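Peptidoglycan-recognition protein (Apis mellifera, PDB 5XZ3) probably recognises bacterial peptidoglycan as a pattern receptor of honeybee innate immunity, through a domain related to N-acetylmuramoyl-L-alanine amidases. Local coordinates at residues 86-91 with 101-106; 119-124 with 164-169; 146-151 with 158-163. One frame throughout, in Å; residues are numbered along the deposited sequence.

Interaction 1: 86-91 with 101-106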
loop_
_atom_site.group_PDB
_atom_site.type_symbol
_atom_site.label_atom_id
_atom_site.label_comp_id
_atom_site.label_asym_id
_atom_site.label_seq_id
_atom_site.Cartn_x
_atom_site.Cartn_y
_atom_site.Cartn_z
ATOM N N CYS A 86 -8.089 0.538 -1.955
ATOM C CA CYS A 86 -9.224 0.899 -1.112
ATOM C C CYS A 86 -9.051 2.264 -0.385
ATOM O O CYS A 86 -9.996 2.785 0.221
ATOM C CB CYS A 86 -9.639 -0.269 -0.209
ATOM S SG CYS A 86 -8.417 -0.725 1.014
ATOM N N GLY A 87 -7.865 2.859 -0.501
ATOM C CA GLY A 87 -7.629 4.241 -0.074
ATOM C C GLY A 87 -7.425 4.435 1.420
ATOM O O GLY A 87 -7.279 3.456 2.171
ATOM N N TRP A 88 -7.410 5.701 1.839
ATOM C CA TRP A 88 -7.157 6.072 3.239
ATOM C C TRP A 88 -8.318 5.688 4.170
ATOM O O TRP A 88 -8.100 5.439 5.351
ATOM C CB TRP A 88 -6.992 7.591 3.376
ATOM C CG TRP A 88 -5.792 8.222 2.743
ATOM C CD1 TRP A 88 -5.788 9.147 1.728
ATOM C CD2 TRP A 88 -4.425 8.029 3.112
ATOM N NE1 TRP A 88 -4.502 9.525 1.435
ATOM C CE2 TRP A 88 -3.644 8.856 2.266
ATOM C CE3 TRP A 88 -3.776 7.217 4.062
ATOM C CZ2 TRP A 88 -2.249 8.906 2.350
ATOM C CZ3 TRP A 88 -2.383 7.273 4.149
ATOM C CH2 TRP A 88 -1.638 8.107 3.283
ATOM N N ASN A 89 -9.548 5.685 3.641
ATOM C CA ASN A 89 -10.733 5.654 4.497
ATOM C C ASN A 89 -11.457 4.320 4.634
ATOM O O ASN A 89 -12.271 4.181 5.540
ATOM C CB ASN A 89 -11.747 6.708 4.066
ATOM C CG ASN A 89 -11.340 8.089 4.492
ATOM O OD1 ASN A 89 -11.425 8.456 5.683
ATOM N ND2 ASN A 89 -10.860 8.855 3.550
ATOM N N HIS A 90 -11.173 3.365 3.751
ATOM C CA HIS A 90 -11.936 2.113 3.709
ATOM C C HIS A 90 -11.115 0.957 4.239
ATOM O O HIS A 90 -9.954 0.812 3.859
ATOM C CB HIS A 90 -12.370 1.778 2.282
ATOM C CG HIS A 90 -13.160 2.849 1.607
ATOM N ND1 HIS A 90 -13.393 2.837 0.249
ATOM C CD2 HIS A 90 -13.738 3.982 2.077
ATOM C CE1 HIS A 90 -14.101 3.901 -0.085
ATOM N NE2 HIS A 90 -14.331 4.607 1.008
ATOM N N GLU A 91 -11.705 0.136 5.110
ATOM C CA GLU A 91 -11.026 -1.047 5.649
ATOM C C GLU A 91 -10.653 -2.002 4.504
ATOM O O GLU A 91 -11.500 -2.357 3.683
ATOM C CB GLU A 91 -11.927 -1.735 6.686
ATOM C CG GLU A 91 -11.369 -3.015 7.282
ATOM C CD GLU A 91 -12.383 -3.804 8.091
ATOM O OE1 GLU A 91 -13.298 -3.181 8.702
ATOM O OE2 GLU A 91 -12.237 -5.052 8.133
ATOM N N LYS A 101 -7.048 -1.341 11.681
ATOM C CA LYS A 101 -6.166 -0.394 12.370
ATOM C C LYS A 101 -4.906 -0.046 11.584
ATOM O O LYS A 101 -3.891 0.353 12.171
ATOM C CB LYS A 101 -5.827 -0.899 13.784
ATOM C CG LYS A 101 -5.217 -2.298 13.876
ATOM C CD LYS A 101 -4.848 -2.606 15.330
ATOM C CE LYS A 101 -4.309 -4.019 15.483
ATOM N NZ LYS A 101 -4.157 -4.388 16.920
ATOM N N SER A 102 -4.987 -0.191 10.257
ATOM C CA SER A 102 -3.835 0.061 9.377
ATOM C C SER A 102 -4.289 0.390 7.974
ATOM O O SER A 102 -5.424 0.109 7.593
ATOM C CB SER A 102 -2.903 -1.169 9.328
ATOM O OG SER A 102 -3.560 -2.278 8.708
ATOM N N ILE A 103 -3.397 1.005 7.211
ATOM C CA ILE A 103 -3.483 0.942 5.760
ATOM C C ILE A 103 -2.347 0.023 5.310
ATOM O O ILE A 103 -1.381 -0.190 6.064
ATOM C CB ILE A 103 -3.380 2.330 5.098
ATOM C CG1 ILE A 103 -2.136 3.068 5.568
ATOM C CG2 ILE A 103 -4.654 3.175 5.348
ATOM C CD1 ILE A 103 -1.460 3.821 4.448
ATOM N N SER A 104 -2.466 -0.525 4.107
ATOM C CA SER A 104 -1.357 -1.249 3.519
ATOM C C SER A 104 -0.793 -0.506 2.321
ATOM O O SER A 104 -1.527 0.186 1.596
ATOM C CB SER A 104 -1.756 -2.674 3.148
ATOM O OG SER A 104 -2.886 -2.686 2.263
ATOM N N ILE A 105 0.522 -0.624 2.132
ATOM C CA ILE A 105 1.174 -0.072 0.951
ATOM C C ILE A 105 1.816 -1.275 0.262
ATOM O O ILE A 105 2.714 -1.916 0.828
ATOM C CB ILE A 105 2.225 1.000 1.294
ATOM C CG1 ILE A 105 1.567 2.186 2.058
ATOM C CG2 ILE A 105 2.939 1.467 0.020
ATOM C CD1 ILE A 105 2.511 3.285 2.542
ATOM N N ALA A 106 1.322 -1.594 -0.932
ATOM C CA ALA A 106 1.766 -2.792 -1.613
ATOM C C ALA A 106 2.631 -2.405 -2.797
ATOM O O ALA A 106 2.167 -1.767 -3.743
ATOM C CB ALA A 106 0.588 -3.669 -2.059
#
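Trp88 and Ile103 carry the apolar part of this contact through the outer, six-membered half of the indole. Trp88 CZ3 lies 3.6 Å from Ile103 CD1, and the neighbouring Trp88 CE3 is 4.1 Å from the same methyl. The methyl comes to the indole at a slant. The CB of Trp88 starts away from the strand. With CG anti to its own carbonyl carbon (chi1 -67°), the long ring swings back and its far end reaches the isoleucine.

Ile103 points its CB toward the loop and divides its two branches between different partners. Its chi2 of 140° lies well off a staggered value, a somewhat strained setting in which CD1 meets the indole. The other branch, CG2, faces loop backbone: Ile103 CG2 is 4.1 Å from Gly87 O and equally 4.1 Å from Trp88 O. These are van der Waals contacts of a methyl with two successive carbonyl oxygens. They accompany a close approach of loop and strand, with the CA atoms of Trp88 and Ile103 6.8 Å apart.

Polar backbone links fix the two segments separately. Gly87, whose phi is positive (79°), is hydrogen-bonded through its backbone to Ser73, and Ile103 likewise to Tyr33 on strand 31-38. Around the apolar pair, Phe74 meets the Trp88 ring edge-to-face, and Leu137 touches both Trp88 and Ile103. Leu127 brings helix 118-133 against the indole as well.

The irregular loop that follows edge strand 82-84 thus folds back over the interior strand 102-107 and drops a tryptophan onto the face where helix 118-133 packs. This arrangement belongs to the mixed sheet with flanking helices that forms the core of the amidase-like peptidoglycan-recognition fold.

Interaction 2: 119-124 with 164-169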
loop_
_atom_site.group_PDB
_atom_site.type_symbol
_atom_site.label_atom_id
_atom_site.label_comp_id
_atom_site.label_asym_id
_atom_site.label_seq_id
_atom_site.Cartn_x
_atom_site.Cartn_y
_atom_site.Cartn_z
ATOM N N LYS A 119 12.822 5.170 -6.831
ATOM C CA LYS A 119 11.549 5.842 -7.090
ATOM C C LYS A 119 10.343 5.181 -6.408
ATOM O O LYS A 119 9.450 5.888 -5.941
ATOM C CB LYS A 119 11.315 6.088 -8.584
ATOM C CG LYS A 119 11.164 4.862 -9.468
ATOM C CD LYS A 119 10.735 5.258 -10.886
ATOM C CE LYS A 119 11.872 5.891 -11.665
ATOM N NZ LYS A 119 11.366 6.746 -12.770
ATOM N N MET A 120 10.345 3.847 -6.313
ATOM C CA MET A 120 9.302 3.118 -5.565
ATOM C C MET A 120 9.354 3.402 -4.055
ATOM O O MET A 120 8.325 3.759 -3.464
ATOM C CB MET A 120 9.362 1.608 -5.806
ATOM C CG MET A 120 9.022 1.166 -7.219
ATOM S SD MET A 120 9.093 -0.633 -7.369
ATOM C CE MET A 120 7.453 -1.074 -6.793
ATOM N N LEU A 121 10.530 3.240 -3.437
ATOM C CA LEU A 121 10.699 3.544 -2.010
ATOM C C LEU A 121 10.350 4.986 -1.671
ATOM O O LEU A 121 9.663 5.250 -0.675
ATOM C CB LEU A 121 12.135 3.299 -1.555
ATOM C CG LEU A 121 12.561 1.924 -1.078
ATOM C CD1 LEU A 121 14.061 2.049 -0.864
ATOM C CD2 LEU A 121 11.830 1.520 0.204
ATOM N N ASN A 122 10.815 5.912 -2.506
ATOM C CA ASN A 122 10.553 7.344 -2.279
ATOM C C ASN A 122 9.065 7.674 -2.371
ATOM O O ASN A 122 8.570 8.444 -1.554
ATOM C CB ASN A 122 11.374 8.222 -3.231
ATOM C CG ASN A 122 12.863 8.230 -2.886
ATOM O OD1 ASN A 122 13.275 7.846 -1.793
ATOM N ND2 ASN A 122 13.670 8.665 -3.829
ATOM N N ALA A 123 8.359 7.074 -3.337
ATOM C CA ALA A 123 6.880 7.184 -3.432
ATOM C C ALA A 123 6.151 6.681 -2.179
ATOM O O ALA A 123 5.289 7.372 -1.659
ATOM C CB ALA A 123 6.344 6.463 -4.660
ATOM N N ALA A 124 6.498 5.488 -1.706
ATOM C CA ALA A 124 5.867 4.923 -0.494
ATOM C C ALA A 124 6.173 5.770 0.728
ATOM O O ALA A 124 5.288 5.999 1.553
ATOM C CB ALA A 124 6.302 3.488 -0.266
ATOM N N GLN A 164 13.488 -0.777 6.601
ATOM C CA GLN A 164 14.159 -0.624 7.904
ATOM C C GLN A 164 15.009 0.655 8.029
ATOM O O GLN A 164 15.340 1.071 9.146
ATOM C CB GLN A 164 15.020 -1.845 8.234
ATOM C CG GLN A 164 14.197 -3.066 8.591
ATOM C CD GLN A 164 15.065 -4.248 8.924
ATOM O OE1 GLN A 164 15.540 -4.956 8.034
ATOM N NE2 GLN A 164 15.305 -4.452 10.208
ATOM N N ASN A 165 15.357 1.265 6.900
ATOM C CA ASN A 165 16.048 2.572 6.913
ATOM C C ASN A 165 15.123 3.735 7.268
ATOM O O ASN A 165 15.585 4.825 7.634
ATOM C CB ASN A 165 16.742 2.837 5.576
ATOM C CG ASN A 165 17.858 1.836 5.281
ATOM O OD1 ASN A 165 18.538 1.356 6.191
ATOM N ND2 ASN A 165 18.054 1.532 3.995
ATOM N N TRP A 166 13.821 3.507 7.180
ATOM C CA TRP A 166 12.864 4.568 7.429
ATOM C C TRP A 166 12.738 4.847 8.910
ATOM O O TRP A 166 12.577 3.908 9.689
ATOM C CB TRP A 166 11.501 4.198 6.905
ATOM C CG TRP A 166 11.347 4.142 5.431
ATOM C CD1 TRP A 166 12.180 4.658 4.462
ATOM C CD2 TRP A 166 10.224 3.597 4.748
ATOM N NE1 TRP A 166 11.639 4.416 3.204
ATOM C CE2 TRP A 166 10.445 3.766 3.362
ATOM C CE3 TRP A 166 9.056 2.942 5.177
ATOM C CZ2 TRP A 166 9.525 3.322 2.395
ATOM C CZ3 TRP A 166 8.158 2.482 4.217
ATOM C CH2 TRP A 166 8.392 2.676 2.843
ATOM N N PRO A 167 12.759 6.138 9.303
ATOM C CA PRO A 167 12.648 6.471 10.731
ATOM C C PRO A 167 11.326 6.036 11.371
ATOM O O PRO A 167 11.268 5.864 12.592
ATOM C CB PRO A 167 12.771 7.996 10.745
ATOM C CG PRO A 167 13.469 8.342 9.463
ATOM C CD PRO A 167 12.961 7.345 8.472
ATOM N N GLU A 168 10.280 5.862 10.558
ATOM C CA GLU A 168 8.951 5.469 11.059
ATOM C C GLU A 168 8.849 3.942 11.238
ATOM O O GLU A 168 7.905 3.456 11.868
ATOM C CB GLU A 168 7.804 5.980 10.147
ATOM C CG GLU A 168 7.702 7.495 9.954
ATOM C CD GLU A 168 8.657 8.063 8.902
ATOM O OE1 GLU A 168 9.440 7.290 8.311
ATOM O OE2 GLU A 168 8.630 9.294 8.657
ATOM N N TRP A 169 9.821 3.196 10.699
ATOM C CA TRP A 169 9.838 1.733 10.874
ATOM C C TRP A 169 10.087 1.377 12.347
ATOM O O TRP A 169 10.925 1.999 12.992
ATOM C CB TRP A 169 10.862 1.055 9.953
ATOM C CG TRP A 169 10.942 -0.422 10.216
ATOM C CD1 TRP A 169 10.065 -1.371 9.784
ATOM C CD2 TRP A 169 11.920 -1.107 11.010
ATOM N NE1 TRP A 169 10.430 -2.610 10.261
ATOM C CE2 TRP A 169 11.562 -2.478 11.022
ATOM C CE3 TRP A 169 13.051 -0.698 11.730
ATOM C CZ2 TRP A 169 12.318 -3.448 11.689
ATOM C CZ3 TRP A 169 13.807 -1.674 12.415
ATOM C CH2 TRP A 169 13.423 -3.033 12.387
HETATM O O HOH W 1 12.995 5.992 1.053
#
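Trp166 meets Leu121 and Ala124 where the segment after helix 157-163 returns to helix 118-133, one of the helices packed on the sheet of the amidase-like peptidoglycan-recognition fold. The indole is the whole of the bridge from the 164-169 side and can be followed outward atom by atom.

Its CB points toward the helix, and CG, anti to the carbonyl carbon (chi1 -70°), turns the ring off the line of the CB bond and onto the helix. In the five-membered half, Trp166 NE1 donates to water 1 at 3.0 Å; the water sits in the plane of the ring, at its edge. The same water gives a weak bond of 3.4 Å to Asn122 OD1, so the buried tryptophan's N-H is satisfied and loosely tied to the outer side of the helix.

Beyond the nitrogen the ring passes Leu121 at a slant. Trp166 CE2 lies 4.1 Å from Leu121 CD2; Trp166 CZ2 is nearer, 3.7 Å from Leu121 CD2. This atom also approaches the backbone, with Trp166 CZ2 3.6 Å from Leu121 O. The carbonyl reaches the ring obliquely. Although the CB of Leu121 does not itself aim at the tryptophan, its CD2 branch turns to it, while the residue also touches Leu159 and Gln162 of helix 157-163.

Further along helix 118-133, His125 meets the indole with ring planes at about 45°, and Ile128 adds another contact. Val143 of strand 141-145 touches the tryptophan too, which therefore joins helix and sheet edge.

At its base the indole is carried by a type I turn, Trp166 to Trp169, closed by Trp169 N bonding to Trp166 O. At its tip, Trp166 CH2 rests 3.8 Å from Ala124 CB, the methyl that points toward it from the helix.

Interaction 3: 146-151 with 158-163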
loop_
_atom_site.group_PDB
_atom_site.type_symbol
_atom_site.label_atom_id
_atom_site.label_comp_id
_atom_site.label_asym_id
_atom_site.label_seq_id
_atom_site.Cartn_x
_atom_site.Cartn_y
_atom_site.Cartn_z
ATOM N N GLY A 146 4.605 -6.743 6.637
ATOM C CA GLY A 146 3.637 -7.810 6.901
ATOM C C GLY A 146 4.205 -8.961 7.724
ATOM O O GLY A 146 3.534 -9.470 8.631
ATOM N N LYS A 147 5.451 -9.339 7.427
ATOM C CA LYS A 147 6.120 -10.448 8.118
ATOM C C LYS A 147 6.301 -10.266 9.628
ATOM O O LYS A 147 6.523 -11.233 10.344
ATOM C CB LYS A 147 7.442 -10.797 7.435
ATOM C CG LYS A 147 8.498 -9.705 7.483
ATOM C CD LYS A 147 9.777 -10.249 6.876
ATOM C CE LYS A 147 10.924 -10.008 7.820
ATOM N NZ LYS A 147 12.097 -10.825 7.425
ATOM N N GLN A 148 6.220 -9.025 10.102
ATOM C CA GLN A 148 6.299 -8.723 11.537
ATOM C C GLN A 148 5.026 -9.066 12.316
ATOM O O GLN A 148 5.065 -9.157 13.541
ATOM C CB GLN A 148 6.636 -7.221 11.744
ATOM C CG GLN A 148 8.011 -6.864 11.210
ATOM C CD GLN A 148 8.376 -5.408 11.440
ATOM O OE1 GLN A 148 8.252 -4.598 10.532
ATOM N NE2 GLN A 148 8.827 -5.074 12.663
ATOM N N VAL A 149 3.902 -9.247 11.617
ATOM C CA VAL A 149 2.614 -9.520 12.283
ATOM C C VAL A 149 1.809 -10.741 11.798
ATOM O O VAL A 149 0.934 -11.197 12.524
ATOM C CB VAL A 149 1.701 -8.262 12.326
ATOM C CG1 VAL A 149 2.289 -7.229 13.268
ATOM C CG2 VAL A 149 1.500 -7.662 10.949
ATOM N N ILE A 150 2.071 -11.240 10.586
ATOM C CA ILE A 150 1.416 -12.467 10.089
ATOM C C ILE A 150 2.437 -13.457 9.529
ATOM O O ILE A 150 3.611 -13.090 9.336
ATOM C CB ILE A 150 0.305 -12.179 9.049
ATOM C CG1 ILE A 150 0.865 -11.421 7.837
ATOM C CG2 ILE A 150 -0.850 -11.421 9.716
ATOM C CD1 ILE A 150 -0.000 -11.484 6.585
ATOM N N ALA A 151 1.989 -14.694 9.276
ATOM C CA ALA A 151 2.851 -15.759 8.743
ATOM C C ALA A 151 3.040 -15.559 7.243
ATOM O O ALA A 151 2.271 -16.065 6.418
ATOM C CB ALA A 151 2.278 -17.144 9.068
ATOM N N GLU A 158 14.465 -8.330 0.671
ATOM C CA GLU A 158 15.265 -7.229 0.143
ATOM C C GLU A 158 14.561 -5.899 0.407
ATOM O O GLU A 158 15.180 -4.967 0.940
ATOM C CB GLU A 158 15.623 -7.428 -1.341
ATOM C CG GLU A 158 16.646 -8.544 -1.600
ATOM C CD GLU A 158 17.902 -8.377 -0.734
ATOM O OE1 GLU A 158 18.229 -9.338 0.005
ATOM O OE2 GLU A 158 18.535 -7.270 -0.743
ATOM N N LEU A 159 13.269 -5.836 0.076
ATOM C CA LEU A 159 12.457 -4.637 0.358
ATOM C C LEU A 159 12.326 -4.353 1.850
ATOM O O LEU A 159 12.338 -3.191 2.274
ATOM C CB LEU A 159 11.068 -4.740 -0.288
ATOM C CG LEU A 159 10.001 -3.697 0.109
ATOM C CD1 LEU A 159 10.516 -2.270 -0.121
ATOM C CD2 LEU A 159 8.723 -3.941 -0.675
ATOM N N TYR A 160 12.146 -5.407 2.633
ATOM C CA TYR A 160 12.126 -5.271 4.092
ATOM C C TYR A 160 13.335 -4.544 4.664
ATOM O O TYR A 160 13.185 -3.616 5.476
ATOM C CB TYR A 160 11.940 -6.622 4.755
ATOM C CG TYR A 160 11.730 -6.536 6.236
ATOM C CD1 TYR A 160 10.531 -6.039 6.757
ATOM C CD2 TYR A 160 12.734 -6.936 7.131
ATOM C CE1 TYR A 160 10.335 -5.933 8.121
ATOM C CE2 TYR A 160 12.543 -6.842 8.521
ATOM C CZ TYR A 160 11.332 -6.347 8.994
ATOM O OH TYR A 160 11.107 -6.278 10.341
ATOM N N LYS A 161 14.536 -4.946 4.253
ATOM C CA LYS A 161 15.749 -4.263 4.701
ATOM C C LYS A 161 15.751 -2.795 4.289
ATOM O O LYS A 161 16.261 -1.959 5.017
ATOM C CB LYS A 161 17.007 -4.975 4.171
ATOM C CG LYS A 161 17.314 -6.272 4.916
ATOM C CD LYS A 161 18.452 -7.044 4.260
ATOM C CE LYS A 161 18.114 -7.540 2.857
ATOM N NZ LYS A 161 19.331 -8.199 2.278
ATOM N N GLN A 162 15.136 -2.483 3.150
ATOM C CA GLN A 162 15.044 -1.096 2.683
ATOM C C GLN A 162 14.133 -0.256 3.549
ATOM O O GLN A 162 14.473 0.890 3.853
ATOM C CB GLN A 162 14.544 -1.037 1.247
ATOM C CG GLN A 162 15.567 -1.547 0.264
ATOM C CD GLN A 162 15.074 -1.441 -1.153
ATOM O OE1 GLN A 162 15.498 -0.570 -1.900
ATOM N NE2 GLN A 162 14.180 -2.311 -1.522
ATOM N N ILE A 163 12.992 -0.815 3.963
ATOM C CA ILE A 163 12.032 -0.034 4.778
ATOM C C ILE A 163 12.587 0.129 6.192
ATOM O O ILE A 163 12.261 1.100 6.879
ATOM C CB ILE A 163 10.578 -0.600 4.780
ATOM C CG1 ILE A 163 10.500 -1.910 5.593
ATOM C CG2 ILE A 163 10.043 -0.724 3.339
ATOM C CD1 ILE A 163 9.113 -2.408 5.935
#
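Tyr160 is approached by Lys147 over one face and by Gln148 at its hydroxyl end, each side chain crossing it at about a right angle. Lys147 CE sits over the middle of the ring in a CH-pi contact, 3.6 Å from the centroid of Tyr160 and 13° off its normal. The ammonium lies farther out: Lys147 NZ is 4.4 Å from that centroid, an off-centre cation-pi interaction. A bend in the lysine chain (chi3 -129°) lays CE on the ring while NZ passes toward its CD2 and CE2 side.

The tyrosine projects from helix 157-163, the last helix of this chain, in an amidase-like fold, and the two residues facing it belong to the loop that leaves edge strand 141-145. Gln148 comes in near the ring plane but with its amide turned 79° from it. Gln148 CD is 3.1 Å from Tyr160 OH, a tight approach, though neither OE1 nor NE2 has the angles for a hydrogen bond with the hydroxyl. The amide is instead satisfied elsewhere: OE1 accepts from Gly145 N, and NE2 donates to Val170 O. Just before the lysine, Gly146 O accepts from both Val149 N and Ile150 N.

Overall arrangement
Interactions 2 and 3 are neighbours, with centres about 12 Å apart, and interaction 3 lies within the chain loop that interaction 2 closes. They meet through Trp169, whose NE1 is 3.0 Å from Gln148 OE1 in a probable hydrogen bond. Trp169 CZ2 also packs 3.4 Å from Tyr160 OH. Interaction 1 closes earlier in the chain, its centre about 17 Å from each of the others. It joins interaction 2 through the sheet-to-helix interface, where Ile105 CG2 is 3.9 Å from Ala124 CB, but stays about 7 Å from interaction 3 at the nearest atoms. Interactions 1 and 2 are mainly apolar packing and interaction 3 adds a cation-pi contact; no ligand takes part.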